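Local coordinates for homospermidine synthase (Legionella pneumophila subsp. pneumophila str. Philadelphia 1, PDB 2PH5), which binds NAD in a Rossmann-type domain and probably catalyses formation of the polyamine homospermidine, at residues A158-V163 and I291-T296; V202-E207 and H318-P323; I111-E116 and A398-G403; A152-G157 and I415-E420. All blocks are in the same frame, centred on the assembly; numbering follows the deposited sequence.

Contact 1 (A158-V163 and I291-T296). With NAD (nicotinamide-adenine-dinucleotide), chain C.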
# COMPACT_ATOMS: atom_id res chain seq x y z
N ALA A 158 25.41 0.04 1.71
CA ALA A 158 24.87 -1.21 1.18
C ALA A 158 24.57 -0.92 -0.29
O ALA A 158 24.99 -1.65 -1.18
CB ALA A 158 23.61 -1.62 1.94
N ASN A 159 23.81 0.14 -0.55
CA ASN A 159 23.54 0.52 -1.93
C ASN A 159 23.20 2.00 -1.96
O ASN A 159 22.20 2.43 -1.39
CB ASN A 159 22.43 -0.31 -2.59
CG ASN A 159 21.09 -0.11 -1.96
OD1 ASN A 159 20.06 -0.36 -2.59
ND2 ASN A 159 21.08 0.31 -0.70
N PRO A 160 24.03 2.79 -2.65
CA PRO A 160 25.24 2.38 -3.37
C PRO A 160 26.31 1.77 -2.47
O PRO A 160 26.37 2.05 -1.27
CB PRO A 160 25.72 3.68 -3.98
CG PRO A 160 25.40 4.65 -2.89
CD PRO A 160 23.98 4.25 -2.51
N GLY A 161 27.17 0.94 -3.06
CA GLY A 161 28.25 0.33 -2.31
C GLY A 161 28.37 -1.16 -2.48
O GLY A 161 28.88 -1.65 -3.49
N LEU A 162 27.90 -1.88 -1.47
CA LEU A 162 27.93 -3.33 -1.47
C LEU A 162 27.37 -3.88 -2.77
O LEU A 162 27.85 -4.89 -3.29
CB LEU A 162 27.11 -3.84 -0.30
CG LEU A 162 27.06 -5.34 -0.05
CD1 LEU A 162 28.47 -5.88 0.18
CD2 LEU A 162 26.18 -5.59 1.16
N VAL A 163 26.35 -3.20 -3.30
CA VAL A 163 25.68 -3.62 -4.53
C VAL A 163 26.63 -3.76 -5.71
O VAL A 163 26.52 -4.69 -6.51
CB VAL A 163 24.51 -2.64 -4.84
CG1 VAL A 163 24.30 -2.49 -6.34
CG2 VAL A 163 23.25 -3.17 -4.20
N ILE A 291 12.44 3.34 -7.26
CA ILE A 291 13.09 4.40 -6.49
C ILE A 291 14.43 4.74 -7.11
O ILE A 291 15.22 3.85 -7.40
CB ILE A 291 13.31 3.98 -5.01
CG1 ILE A 291 12.24 4.59 -4.12
CG2 ILE A 291 14.66 4.47 -4.51
CD1 ILE A 291 10.86 4.17 -4.45
N THR A 292 14.69 6.02 -7.29
CA THR A 292 15.94 6.48 -7.88
C THR A 292 17.16 6.30 -6.96
O THR A 292 17.00 6.13 -5.75
CB THR A 292 15.82 7.96 -8.23
OG1 THR A 292 15.75 8.72 -7.01
CG2 THR A 292 14.54 8.21 -9.02
N HIS A 293 18.36 6.33 -7.53
CA HIS A 293 19.59 6.24 -6.73
C HIS A 293 20.82 6.83 -7.42
O HIS A 293 20.78 7.22 -8.59
CB HIS A 293 19.88 4.80 -6.30
CG HIS A 293 19.69 4.56 -4.83
ND1 HIS A 293 20.52 5.12 -3.87
CD2 HIS A 293 18.78 3.83 -4.15
CE1 HIS A 293 20.12 4.74 -2.67
NE2 HIS A 293 19.06 3.95 -2.81
N ALA A 294 21.92 6.90 -6.68
CA ALA A 294 23.16 7.47 -7.21
C ALA A 294 23.94 6.51 -8.09
O ALA A 294 24.28 6.83 -9.23
CB ALA A 294 24.04 7.96 -6.06
N GLU A 295 24.22 5.33 -7.54
CA GLU A 295 24.99 4.30 -8.24
C GLU A 295 24.34 3.74 -9.51
O GLU A 295 24.72 2.66 -9.98
CB GLU A 295 25.32 3.15 -7.28
CG GLU A 295 26.82 2.90 -7.10
CD GLU A 295 27.13 1.72 -6.18
OE1 GLU A 295 28.32 1.38 -6.03
OE2 GLU A 295 26.19 1.14 -5.61
N THR A 296 23.35 4.45 -10.06
CA THR A 296 22.70 3.98 -11.27
C THR A 296 23.55 4.40 -12.47
O THR A 296 23.87 3.59 -13.33
CB THR A 296 21.28 4.57 -11.44
OG1 THR A 296 20.47 4.19 -10.32
CG2 THR A 296 20.64 4.05 -12.71
PA NAD C . 19.99 10.63 9.80
O1A NAD C . 19.18 11.81 9.33
O2A NAD C . 19.32 9.61 10.65
O5B NAD C . 21.32 11.13 10.58
C5B NAD C . 22.14 12.16 10.03
C4B NAD C . 22.90 12.85 11.18
O4B NAD C . 23.66 13.88 10.59
C3B NAD C . 21.99 13.50 12.24
O3B NAD C . 22.33 13.01 13.54
C2B NAD C . 22.26 14.97 12.10
O2B NAD C . 22.16 15.72 13.29
C1B NAD C . 23.64 15.02 11.43
N9A NAD C . 23.89 16.18 10.58
C8A NAD C . 22.90 16.87 9.86
N7A NAD C . 23.14 18.20 9.83
C5A NAD C . 24.27 18.40 10.54
C6A NAD C . 24.98 19.56 10.84
N6A NAD C . 24.63 20.77 10.42
N1A NAD C . 26.12 19.41 11.62
C2A NAD C . 26.55 18.19 12.09
N3A NAD C . 25.87 17.03 11.80
C4A NAD C . 24.75 17.17 11.03
O3 NAD C . 20.48 9.92 8.47
PN NAD C . 21.44 8.67 8.19
O1N NAD C . 20.74 7.79 7.22
O2N NAD C . 21.88 8.10 9.51
O5D NAD C . 22.55 9.56 7.48
C5D NAD C . 23.75 9.09 6.92
C4D NAD C . 23.47 9.00 5.43
O4D NAD C . 23.79 7.71 4.98
C3D NAD C . 22.91 9.77 4.26
O3D NAD C . 23.88 10.61 3.66
C2D NAD C . 22.45 8.65 3.34
O2D NAD C . 22.34 9.03 2.00
C1D NAD C . 23.47 7.55 3.62
N1N NAD C . 22.98 6.15 3.52
C2N NAD C . 23.56 5.28 2.63
C3N NAD C . 23.08 3.95 2.59
C7N NAD C . 23.65 2.93 1.67
O7N NAD C . 23.13 1.67 1.73
N7N NAD C . 24.65 3.19 0.85
C4N NAD C . 22.02 3.53 3.46
C5N NAD C . 21.45 4.46 4.35
C6N NAD C . 21.92 5.76 4.39
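The carboxamide oxygen O7N of NAD is held by Ala-158 and by Asn-159, the residue whose own carbonyl O lies 3.4 Å from CE1 of His-293 across the contact. The straightest of these bonds runs from Asn-159 N to O7N of NAD (2.8 Å, N-H...O angle 167°). Ala-158 N and the side-chain ND2 of Asn-159 add weaker ones to the same oxygen. With CG of Asn-159 tucked between its backbone N and carbonyl carbon (chi1 65°), the amide stands beside the main chain and ND2 can take part. The other half of the carboxamide acts as donor, NAD N7N reaching Pro-160 O at 3.0 Å.

Pro-160 follows a cis peptide bond, and the proline ring carries much of the contact with 291-296. CD lies 3.8 Å from ND1 of His-293, the two side chains crossing at about a right angle. CB instead meets the aliphatic stem of Glu-295, with CG of Glu-295 at 3.4 Å. Beyond CG the glutamate runs out extended (chi2 -178°), which carries its carboxylate to the amide of Gly-161. A hydrogen bond from Gly-161 N to OE2 of Glu-295 is modelled there, although the placing of that oxygen is doubtful. Helix 158-176 opens with a wider pi-type turn, closed by Val-163 N on Ala-158 O (3.0 Å).

Because the backbone at 158-160 offers donors to O7N and an acceptor to N7N, the two ends of the nicotinamide amide are told apart. The arrangement therefore fixes how the carboxamide is turned, while His-293 and Glu-295 pack on the ring of Pro-160, which presents the acceptor.

Contact 2 (V202-E207 and H318-P323)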
# COMPACT_ATOMS: atom_id res chain seq x y z
N VAL A 202 19.91 -6.56 -18.67
CA VAL A 202 19.42 -5.69 -17.62
C VAL A 202 19.82 -6.17 -16.22
O VAL A 202 19.80 -7.37 -15.93
CB VAL A 202 17.87 -5.54 -17.71
CG1 VAL A 202 17.22 -6.90 -17.81
CG2 VAL A 202 17.32 -4.80 -16.49
N ILE A 203 20.21 -5.21 -15.38
CA ILE A 203 20.62 -5.48 -14.01
C ILE A 203 19.70 -4.71 -13.05
O ILE A 203 19.53 -3.50 -13.19
CB ILE A 203 22.06 -5.00 -13.73
CG1 ILE A 203 23.08 -5.83 -14.51
CG2 ILE A 203 22.35 -5.08 -12.24
CD1 ILE A 203 24.54 -5.47 -14.19
N HIS A 204 19.13 -5.41 -12.08
CA HIS A 204 18.27 -4.76 -11.09
C HIS A 204 18.91 -4.85 -9.72
O HIS A 204 19.64 -5.80 -9.42
CB HIS A 204 16.90 -5.45 -10.97
CG HIS A 204 15.94 -5.15 -12.08
ND1 HIS A 204 14.73 -5.79 -12.21
CD2 HIS A 204 16.02 -4.29 -13.12
CE1 HIS A 204 14.10 -5.34 -13.27
NE2 HIS A 204 14.86 -4.43 -13.85
N VAL A 205 18.65 -3.85 -8.89
CA VAL A 205 19.08 -3.87 -7.51
C VAL A 205 17.72 -4.24 -6.95
O VAL A 205 16.83 -3.40 -6.84
CB VAL A 205 19.51 -2.47 -6.99
CG1 VAL A 205 19.84 -2.56 -5.51
CG2 VAL A 205 20.74 -1.98 -7.77
N ALA A 206 17.55 -5.53 -6.67
CA ALA A 206 16.29 -6.05 -6.17
C ALA A 206 16.36 -6.29 -4.67
O ALA A 206 17.13 -7.13 -4.20
CB ALA A 206 15.92 -7.33 -6.90
N GLU A 207 15.56 -5.54 -3.92
CA GLU A 207 15.53 -5.66 -2.48
C GLU A 207 14.10 -5.77 -2.00
O GLU A 207 13.18 -5.16 -2.55
CB GLU A 207 16.18 -4.43 -1.82
CG GLU A 207 16.15 -4.44 -0.29
CD GLU A 207 16.77 -3.19 0.32
OE1 GLU A 207 17.40 -2.40 -0.42
OE2 GLU A 207 16.63 -2.99 1.56
N HIS A 318 18.57 -0.10 -12.97
CA HIS A 318 17.69 0.67 -12.12
C HIS A 318 17.35 -0.13 -10.87
O HIS A 318 17.66 -1.32 -10.77
CB HIS A 318 16.42 1.11 -12.87
CG HIS A 318 15.48 -0.01 -13.20
ND1 HIS A 318 14.76 -0.68 -12.24
CD2 HIS A 318 15.10 -0.53 -14.39
CE1 HIS A 318 13.97 -1.56 -12.83
NE2 HIS A 318 14.15 -1.49 -14.13
N TYR A 319 16.70 0.54 -9.92
CA TYR A 319 16.33 -0.03 -8.63
C TYR A 319 14.87 -0.56 -8.64
O TYR A 319 13.99 0.05 -9.23
CB TYR A 319 16.50 1.08 -7.57
CG TYR A 319 16.57 0.67 -6.11
CD1 TYR A 319 16.49 1.62 -5.09
CD2 TYR A 319 16.71 -0.68 -5.75
CE1 TYR A 319 16.53 1.24 -3.73
CE2 TYR A 319 16.76 -1.07 -4.41
CZ TYR A 319 16.67 -0.11 -3.41
OH TYR A 319 16.73 -0.50 -2.09
N ALA A 320 14.66 -1.71 -8.00
CA ALA A 320 13.33 -2.35 -7.88
C ALA A 320 13.19 -2.61 -6.38
O ALA A 320 13.50 -3.69 -5.89
CB ALA A 320 13.30 -3.68 -8.66
N TYR A 321 12.71 -1.59 -5.67
CA TYR A 321 12.58 -1.64 -4.21
C TYR A 321 11.20 -1.92 -3.66
O TYR A 321 10.20 -1.39 -4.13
CB TYR A 321 13.06 -0.31 -3.62
CG TYR A 321 13.13 -0.23 -2.11
CD1 TYR A 321 12.75 0.93 -1.43
CD2 TYR A 321 13.64 -1.30 -1.35
CE1 TYR A 321 12.90 1.04 -0.05
CE2 TYR A 321 13.79 -1.19 0.04
CZ TYR A 321 13.42 -0.02 0.68
OH TYR A 321 13.57 0.11 2.04
N ASN A 322 11.16 -2.75 -2.62
CA ASN A 322 9.92 -3.07 -1.95
C ASN A 322 10.28 -2.96 -0.47
O ASN A 322 10.88 -3.87 0.10
CB ASN A 322 9.47 -4.49 -2.27
CG ASN A 322 8.07 -4.78 -1.78
OD1 ASN A 322 7.62 -5.93 -1.79
ND2 ASN A 322 7.36 -3.75 -1.35
N PRO A 323 9.94 -1.82 0.15
CA PRO A 323 10.22 -1.54 1.56
C PRO A 323 9.41 -2.40 2.52
O PRO A 323 8.59 -3.22 2.10
CB PRO A 323 9.89 -0.06 1.69
CG PRO A 323 8.71 0.06 0.79
CD PRO A 323 9.13 -0.73 -0.44
O HOH W 1 15.03 -1.80 3.25
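His-204 and His-318 lie side by side on one face of the sheet and point the same way, with ring planes 40° apart. The rings meet obliquely: CD2 of His-204 sits over one face of the His-318 ring, toward its rim and 3.4 Å from CE1 of His-318. ND1 of His-318 turns back to its own strand and bonds Tyr-319 O from above the carbonyl plane, whereas ND1 of His-204 pairs with Ser-278.

The backbones beneath are neighbouring parallel strands in the mixed sheet of the domain assigned to the saccharopine dehydrogenase C-terminal family. Among their rungs, Ala-320 N to Val-205 O (3.0 Å, 170°) is nearly straight.

The opposite face carries Val-205, Glu-207, Tyr-319 and Tyr-321. CG1 of Val-205 packs on CE2 of Tyr-319 at 3.6 Å. Farther along the same ring, the hydroxyl OH of Tyr-319 donates to OE1 of Glu-207 at 2.6 Å, meeting the carboxylate from above its plane while OE1 lies in the plane of the ring. With CG anti to the backbone N (chi1 178°) and the chain extended, Glu-207 runs alongside Tyr-321, CD lying 3.6 Å from CE2 of Tyr-321. A water bridges OE2 of Glu-207 and OH of Tyr-321, a hydroxyl also bonded to Trp-226. Beyond the tyrosines, Asn-322 packs against Phe-332 of the second subunit.

Contact 3 (I111-E116 and A398-G403). With NAD (nicotinamide-adenine-dinucleotide), chain C.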
# COMPACT_ATOMS: atom_id res chain seq x y z
N ILE A 111 35.52 8.58 4.36
CA ILE A 111 34.56 7.66 3.77
C ILE A 111 33.15 8.22 3.97
O ILE A 111 32.93 9.02 4.88
CB ILE A 111 34.60 6.26 4.44
CG1 ILE A 111 33.66 5.30 3.71
CG2 ILE A 111 34.11 6.34 5.88
CD1 ILE A 111 33.81 3.86 4.14
N ASN A 112 32.21 7.84 3.12
CA ASN A 112 30.83 8.26 3.27
C ASN A 112 29.94 7.22 2.63
O ASN A 112 30.41 6.38 1.85
CB ASN A 112 30.56 9.66 2.66
CG ASN A 112 30.45 9.66 1.13
OD1 ASN A 112 30.24 10.72 0.52
ND2 ASN A 112 30.59 8.50 0.51
N ALA A 113 28.66 7.25 2.98
CA ALA A 113 27.71 6.31 2.42
C ALA A 113 26.90 7.02 1.33
O ALA A 113 26.03 6.41 0.71
CB ALA A 113 26.80 5.78 3.52
N ALA A 114 27.19 8.30 1.10
CA ALA A 114 26.49 9.06 0.05
C ALA A 114 27.04 10.49 -0.09
O ALA A 114 27.39 11.14 0.90
CB ALA A 114 24.98 9.11 0.33
N THR A 115 27.12 10.97 -1.33
CA THR A 115 27.62 12.31 -1.59
C THR A 115 26.53 13.34 -1.31
O THR A 115 25.44 13.25 -1.84
CB THR A 115 28.12 12.46 -3.04
OG1 THR A 115 29.29 11.65 -3.22
CG2 THR A 115 28.46 13.91 -3.35
N GLU A 116 26.84 14.30 -0.45
CA GLU A 116 25.88 15.33 -0.07
C GLU A 116 26.44 16.75 -0.21
O GLU A 116 27.65 16.97 -0.10
CB GLU A 116 25.44 15.10 1.38
CG GLU A 116 24.70 13.81 1.63
CD GLU A 116 23.22 13.92 1.34
OE1 GLU A 116 22.59 14.88 1.83
OE2 GLU A 116 22.67 13.04 0.64
N ALA A 398 27.87 -2.96 7.68
CA ALA A 398 28.78 -4.06 7.39
C ALA A 398 29.67 -3.61 6.23
O ALA A 398 30.89 -3.77 6.26
CB ALA A 398 27.99 -5.32 7.01
N SER A 399 29.05 -3.00 5.22
CA SER A 399 29.76 -2.49 4.05
C SER A 399 30.73 -1.37 4.41
O SER A 399 31.87 -1.33 3.92
CB SER A 399 28.75 -1.98 3.02
OG SER A 399 27.73 -2.94 2.81
N MSE A 400 30.28 -0.46 5.26
CA MSE A 400 31.12 0.65 5.67
C MSE A 400 32.34 0.23 6.46
O MSE A 400 33.46 0.66 6.17
CB MSE A 400 30.30 1.64 6.50
CG MSE A 400 29.15 2.22 5.73
SE MSE A 400 28.83 4.03 6.26
CE MSE A 400 30.12 4.88 5.09
N ILE A 401 32.14 -0.62 7.47
CA ILE A 401 33.26 -1.08 8.28
C ILE A 401 34.25 -1.79 7.36
O ILE A 401 35.45 -1.74 7.59
CB ILE A 401 32.80 -2.04 9.43
CG1 ILE A 401 33.90 -2.16 10.51
CG2 ILE A 401 32.56 -3.46 8.89
CD1 ILE A 401 34.20 -0.86 11.25
N SER A 402 33.76 -2.44 6.30
CA SER A 402 34.66 -3.13 5.37
C SER A 402 35.42 -2.07 4.58
O SER A 402 36.63 -2.16 4.42
CB SER A 402 33.88 -4.01 4.38
OG SER A 402 33.06 -4.95 5.04
N GLY A 403 34.69 -1.08 4.07
CA GLY A 403 35.30 -0.01 3.32
C GLY A 403 36.31 0.75 4.15
O GLY A 403 37.36 1.15 3.65
PA NAD C . 19.99 10.63 9.80
O1A NAD C . 19.18 11.81 9.33
O2A NAD C . 19.32 9.61 10.65
O5B NAD C . 21.32 11.13 10.58
C5B NAD C . 22.14 12.16 10.03
C4B NAD C . 22.90 12.85 11.18
O4B NAD C . 23.66 13.88 10.59
C3B NAD C . 21.99 13.50 12.24
O3B NAD C . 22.33 13.01 13.54
C2B NAD C . 22.26 14.97 12.10
O2B NAD C . 22.16 15.72 13.29
C1B NAD C . 23.64 15.02 11.43
N9A NAD C . 23.89 16.18 10.58
C8A NAD C . 22.90 16.87 9.86
N7A NAD C . 23.14 18.20 9.83
C5A NAD C . 24.27 18.40 10.54
C6A NAD C . 24.98 19.56 10.84
N6A NAD C . 24.63 20.77 10.42
N1A NAD C . 26.12 19.41 11.62
C2A NAD C . 26.55 18.19 12.09
N3A NAD C . 25.87 17.03 11.80
C4A NAD C . 24.75 17.17 11.03
O3 NAD C . 20.48 9.92 8.47
PN NAD C . 21.44 8.67 8.19
O1N NAD C . 20.74 7.79 7.22
O2N NAD C . 21.88 8.10 9.51
O5D NAD C . 22.55 9.56 7.48
C5D NAD C . 23.75 9.09 6.92
C4D NAD C . 23.47 9.00 5.43
O4D NAD C . 23.79 7.71 4.98
C3D NAD C . 22.91 9.77 4.26
O3D NAD C . 23.88 10.61 3.66
C2D NAD C . 22.45 8.65 3.34
O2D NAD C . 22.34 9.03 2.00
C1D NAD C . 23.47 7.55 3.62
N1N NAD C . 22.98 6.15 3.52
C2N NAD C . 23.56 5.28 2.63
C3N NAD C . 23.08 3.95 2.59
C7N NAD C . 23.65 2.93 1.67
O7N NAD C . 23.13 1.67 1.73
N7N NAD C . 24.65 3.19 0.85
C4N NAD C . 22.02 3.53 3.46
C5N NAD C . 21.45 4.46 4.35
C6N NAD C . 21.92 5.76 4.39
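Met-400, present as selenomethionine, reaches from helix 391-408 to strand 109-112 and the residues after it, touching Ile-111, Asn-112 and Ala-113. From CB the chain leaves with CG anti to the carbonyl carbon (chi1 -61°), then bends at both following torsions, so that the far end folds over toward the strand. SE is the first atom to make contact, 3.8 Å from CB of Ala-113. The terminal CE does most of the touching. It stands over the peptide group that joins Asn-112 to Ala-113, 3.4 Å from C of Asn-112, and the same methyl rests on CG1 of Ile-111 at 3.8 Å.

Ile-111 answers with an extended side chain that crosses the methionine at a slant. Its CD1 reaches past CE to the helix backbone: CD1 of Ile-111 lies 3.8 Å from O of Met-400. The same CD1 of Ile-111 is 4.0 Å from C of Gly-403, a residue with no side chain in the way. Within the helix, OG and N of Ser-402 both bond Ala-398 O, from opposite faces of its plane.

The methyl and selenium thus back the chain where it leaves the strand and meets the cofactor: CB of Ala-113 lies 3.4 Å from C2N of the NAD nicotinamide ring, and Ala-114 packs on the adjoining ribose. Around the contact, Met-400 also leans on Val-24 of helix 23-35, Ile-111 on Phe-86 and Ile-88 of strand 86-89, and Ser-402 on helix 423-430, so helix 391-408 packs against the Rossmann-type sheet and beside the helix that follows its first strand.

Contact 4 (A152-G157 and I415-E420). With NAD (nicotinamide-adenine-dinucleotide), chain C.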
# COMPACT_ATOMS: atom_id res chain seq x y z
N ALA A 152 39.72 8.65 -0.26
CA ALA A 152 38.40 9.09 0.12
C ALA A 152 37.40 8.19 -0.60
O ALA A 152 37.11 8.39 -1.78
CB ALA A 152 38.19 10.55 -0.31
N LEU A 153 36.92 7.17 0.12
CA LEU A 153 35.97 6.21 -0.42
C LEU A 153 34.57 6.80 -0.36
O LEU A 153 34.07 7.10 0.73
CB LEU A 153 36.01 4.91 0.40
CG LEU A 153 35.30 3.68 -0.18
CD1 LEU A 153 35.94 3.30 -1.51
CD2 LEU A 153 35.40 2.51 0.80
N ILE A 154 33.94 6.98 -1.51
CA ILE A 154 32.61 7.58 -1.54
C ILE A 154 31.48 6.61 -1.84
O ILE A 154 31.69 5.54 -2.42
CB ILE A 154 32.56 8.74 -2.55
CG1 ILE A 154 32.95 8.23 -3.95
CG2 ILE A 154 33.50 9.84 -2.11
CD1 ILE A 154 32.90 9.29 -5.04
N THR A 155 30.27 7.00 -1.44
CA THR A 155 29.06 6.22 -1.65
C THR A 155 29.29 4.74 -1.41
O THR A 155 28.94 3.91 -2.25
CB THR A 155 28.50 6.40 -3.08
OG1 THR A 155 29.52 6.06 -4.03
CG2 THR A 155 28.06 7.85 -3.31
N HIS A 156 29.88 4.41 -0.27
CA HIS A 156 30.17 3.02 0.04
C HIS A 156 29.31 2.47 1.17
O HIS A 156 29.80 2.21 2.26
CB HIS A 156 31.65 2.84 0.38
CG HIS A 156 32.08 1.41 0.43
ND1 HIS A 156 32.58 0.74 -0.67
CD2 HIS A 156 32.03 0.49 1.42
CE1 HIS A 156 32.81 -0.52 -0.36
NE2 HIS A 156 32.48 -0.70 0.91
N GLY A 157 28.01 2.33 0.91
CA GLY A 157 27.10 1.78 1.90
C GLY A 157 26.61 0.47 1.33
O GLY A 157 27.32 -0.15 0.55
N ILE A 415 40.36 10.09 -4.38
CA ILE A 415 38.94 9.88 -4.37
C ILE A 415 38.62 8.59 -5.13
O ILE A 415 38.95 8.47 -6.31
CB ILE A 415 38.21 11.07 -5.01
CG1 ILE A 415 38.28 12.28 -4.09
CG2 ILE A 415 36.77 10.71 -5.28
CD1 ILE A 415 37.36 13.43 -4.50
N VAL A 416 38.00 7.62 -4.46
CA VAL A 416 37.67 6.37 -5.13
C VAL A 416 36.21 5.96 -4.94
O VAL A 416 35.60 6.27 -3.92
CB VAL A 416 38.60 5.22 -4.64
CG1 VAL A 416 40.05 5.56 -4.94
CG2 VAL A 416 38.41 4.98 -3.16
N GLU A 417 35.66 5.28 -5.93
CA GLU A 417 34.28 4.80 -5.86
C GLU A 417 34.29 3.29 -5.65
O GLU A 417 35.25 2.62 -6.02
CB GLU A 417 33.52 5.15 -7.13
CG GLU A 417 33.31 6.63 -7.29
CD GLU A 417 32.47 6.99 -8.49
OE1 GLU A 417 32.88 6.65 -9.62
OE2 GLU A 417 31.39 7.60 -8.29
N PRO A 418 33.22 2.74 -5.06
CA PRO A 418 33.19 1.30 -4.82
C PRO A 418 33.52 0.43 -6.03
O PRO A 418 34.05 -0.67 -5.87
CB PRO A 418 31.77 1.07 -4.28
CG PRO A 418 30.99 2.22 -4.83
CD PRO A 418 31.94 3.37 -4.70
N GLU A 419 33.25 0.91 -7.24
CA GLU A 419 33.56 0.15 -8.45
C GLU A 419 35.06 -0.09 -8.63
O GLU A 419 35.47 -1.06 -9.27
CB GLU A 419 33.01 0.84 -9.71
CG GLU A 419 31.50 0.76 -9.85
CD GLU A 419 30.78 1.87 -9.11
OE1 GLU A 419 31.27 2.28 -8.04
OE2 GLU A 419 29.73 2.31 -9.61
N GLU A 420 35.86 0.80 -8.07
CA GLU A 420 37.31 0.70 -8.15
C GLU A 420 37.92 -0.15 -7.03
O GLU A 420 39.14 -0.24 -6.92
CB GLU A 420 37.92 2.09 -8.12
CG GLU A 420 37.56 2.97 -9.30
CD GLU A 420 37.83 4.44 -9.01
OE1 GLU A 420 37.00 5.06 -8.31
OE2 GLU A 420 38.87 4.96 -9.47
PA NAD C . 19.99 10.63 9.80
O1A NAD C . 19.18 11.81 9.33
O2A NAD C . 19.32 9.61 10.65
O5B NAD C . 21.32 11.13 10.58
C5B NAD C . 22.14 12.16 10.03
C4B NAD C . 22.90 12.85 11.18
O4B NAD C . 23.66 13.88 10.59
C3B NAD C . 21.99 13.50 12.24
O3B NAD C . 22.33 13.01 13.54
C2B NAD C . 22.26 14.97 12.10
O2B NAD C . 22.16 15.72 13.29
C1B NAD C . 23.64 15.02 11.43
N9A NAD C . 23.89 16.18 10.58
C8A NAD C . 22.90 16.87 9.86
N7A NAD C . 23.14 18.20 9.83
C5A NAD C . 24.27 18.40 10.54
C6A NAD C . 24.98 19.56 10.84
N6A NAD C . 24.63 20.77 10.42
N1A NAD C . 26.12 19.41 11.62
C2A NAD C . 26.55 18.19 12.09
N3A NAD C . 25.87 17.03 11.80
C4A NAD C . 24.75 17.17 11.03
O3 NAD C . 20.48 9.92 8.47
PN NAD C . 21.44 8.67 8.19
O1N NAD C . 20.74 7.79 7.22
O2N NAD C . 21.88 8.10 9.51
O5D NAD C . 22.55 9.56 7.48
C5D NAD C . 23.75 9.09 6.92
C4D NAD C . 23.47 9.00 5.43
O4D NAD C . 23.79 7.71 4.98
C3D NAD C . 22.91 9.77 4.26
O3D NAD C . 23.88 10.61 3.66
C2D NAD C . 22.45 8.65 3.34
O2D NAD C . 22.34 9.03 2.00
C1D NAD C . 23.47 7.55 3.62
N1N NAD C . 22.98 6.15 3.52
C2N NAD C . 23.56 5.28 2.63
C3N NAD C . 23.08 3.95 2.59
C7N NAD C . 23.65 2.93 1.67
O7N NAD C . 23.13 1.67 1.73
N7N NAD C . 24.65 3.19 0.85
C4N NAD C . 22.02 3.53 3.46
C5N NAD C . 21.45 4.46 4.35
C6N NAD C . 21.92 5.76 4.39
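The imidazole of His-156 meets Pro-418 obliquely, ND1 lying 3.7 Å from CB of Pro-418, and the two side chains slide past each other in opposite directions. One face of this ring carries CD2 of Leu-153, offset toward the rim; the ring of His-165 also meets the imidazole. CG of His-156 is anti to its backbone N (chi1 -168°), which swings the ring to the proline. At the other end of Pro-418, CD presses on O of Ile-154 at 3.2 Å.

Upstream the chains pair as parallel strands. Val-416 N donates to Ala-152 O (2.9 Å), and Ile-154 N to Val-416 O (3.0 Å), the latter nearly along the C=O axis. Leu-153 CD1 packs on CG2 of Val-416 at 3.4 Å, while CD1 of Ile-154 lies against CG of Glu-417 (3.5 Å). The carboxylate of Glu-417 has its salt bridge elsewhere, with Arg-138, and its backbone N donates to OE1 of Glu-420.

Strand 415-416 is an outermost strand of the seven-stranded parallel Rossmann-type sheet within the chain. Two backbone bonds set its register and apolar carbons pack alongside, with the charge of Glu-417 directed to Arg-138; residues 152-157 then run on to Gly-157, whose CA lies next to N7N of NAD.

Overall arrangement
All four contacts are buried. Contacts 3 and 4 share the parallel Rossmann-type sheet, where strands 109-112 and 152-153 are neighbours joined by probable backbone hydrogen bonds; contact 3 is carried by apolar atoms, contact 4 by strand pairing. Contact 1, closest to the centre of the chain, follows directly on contact 4 as strand 152-153 leads into helix 158-176, and most of its polar bonds go to the nicotinamide carboxamide. Contact 2 belongs to the other, mixed sheet and is richest in side-chain polar groups; it meets contact 1 where Asn-159 and His-293 touch Tyr-319. Contacts 1, 3 and 4 touch NAD; contact 2 lies about 20 Å from contacts 3 and 4, centre to centre.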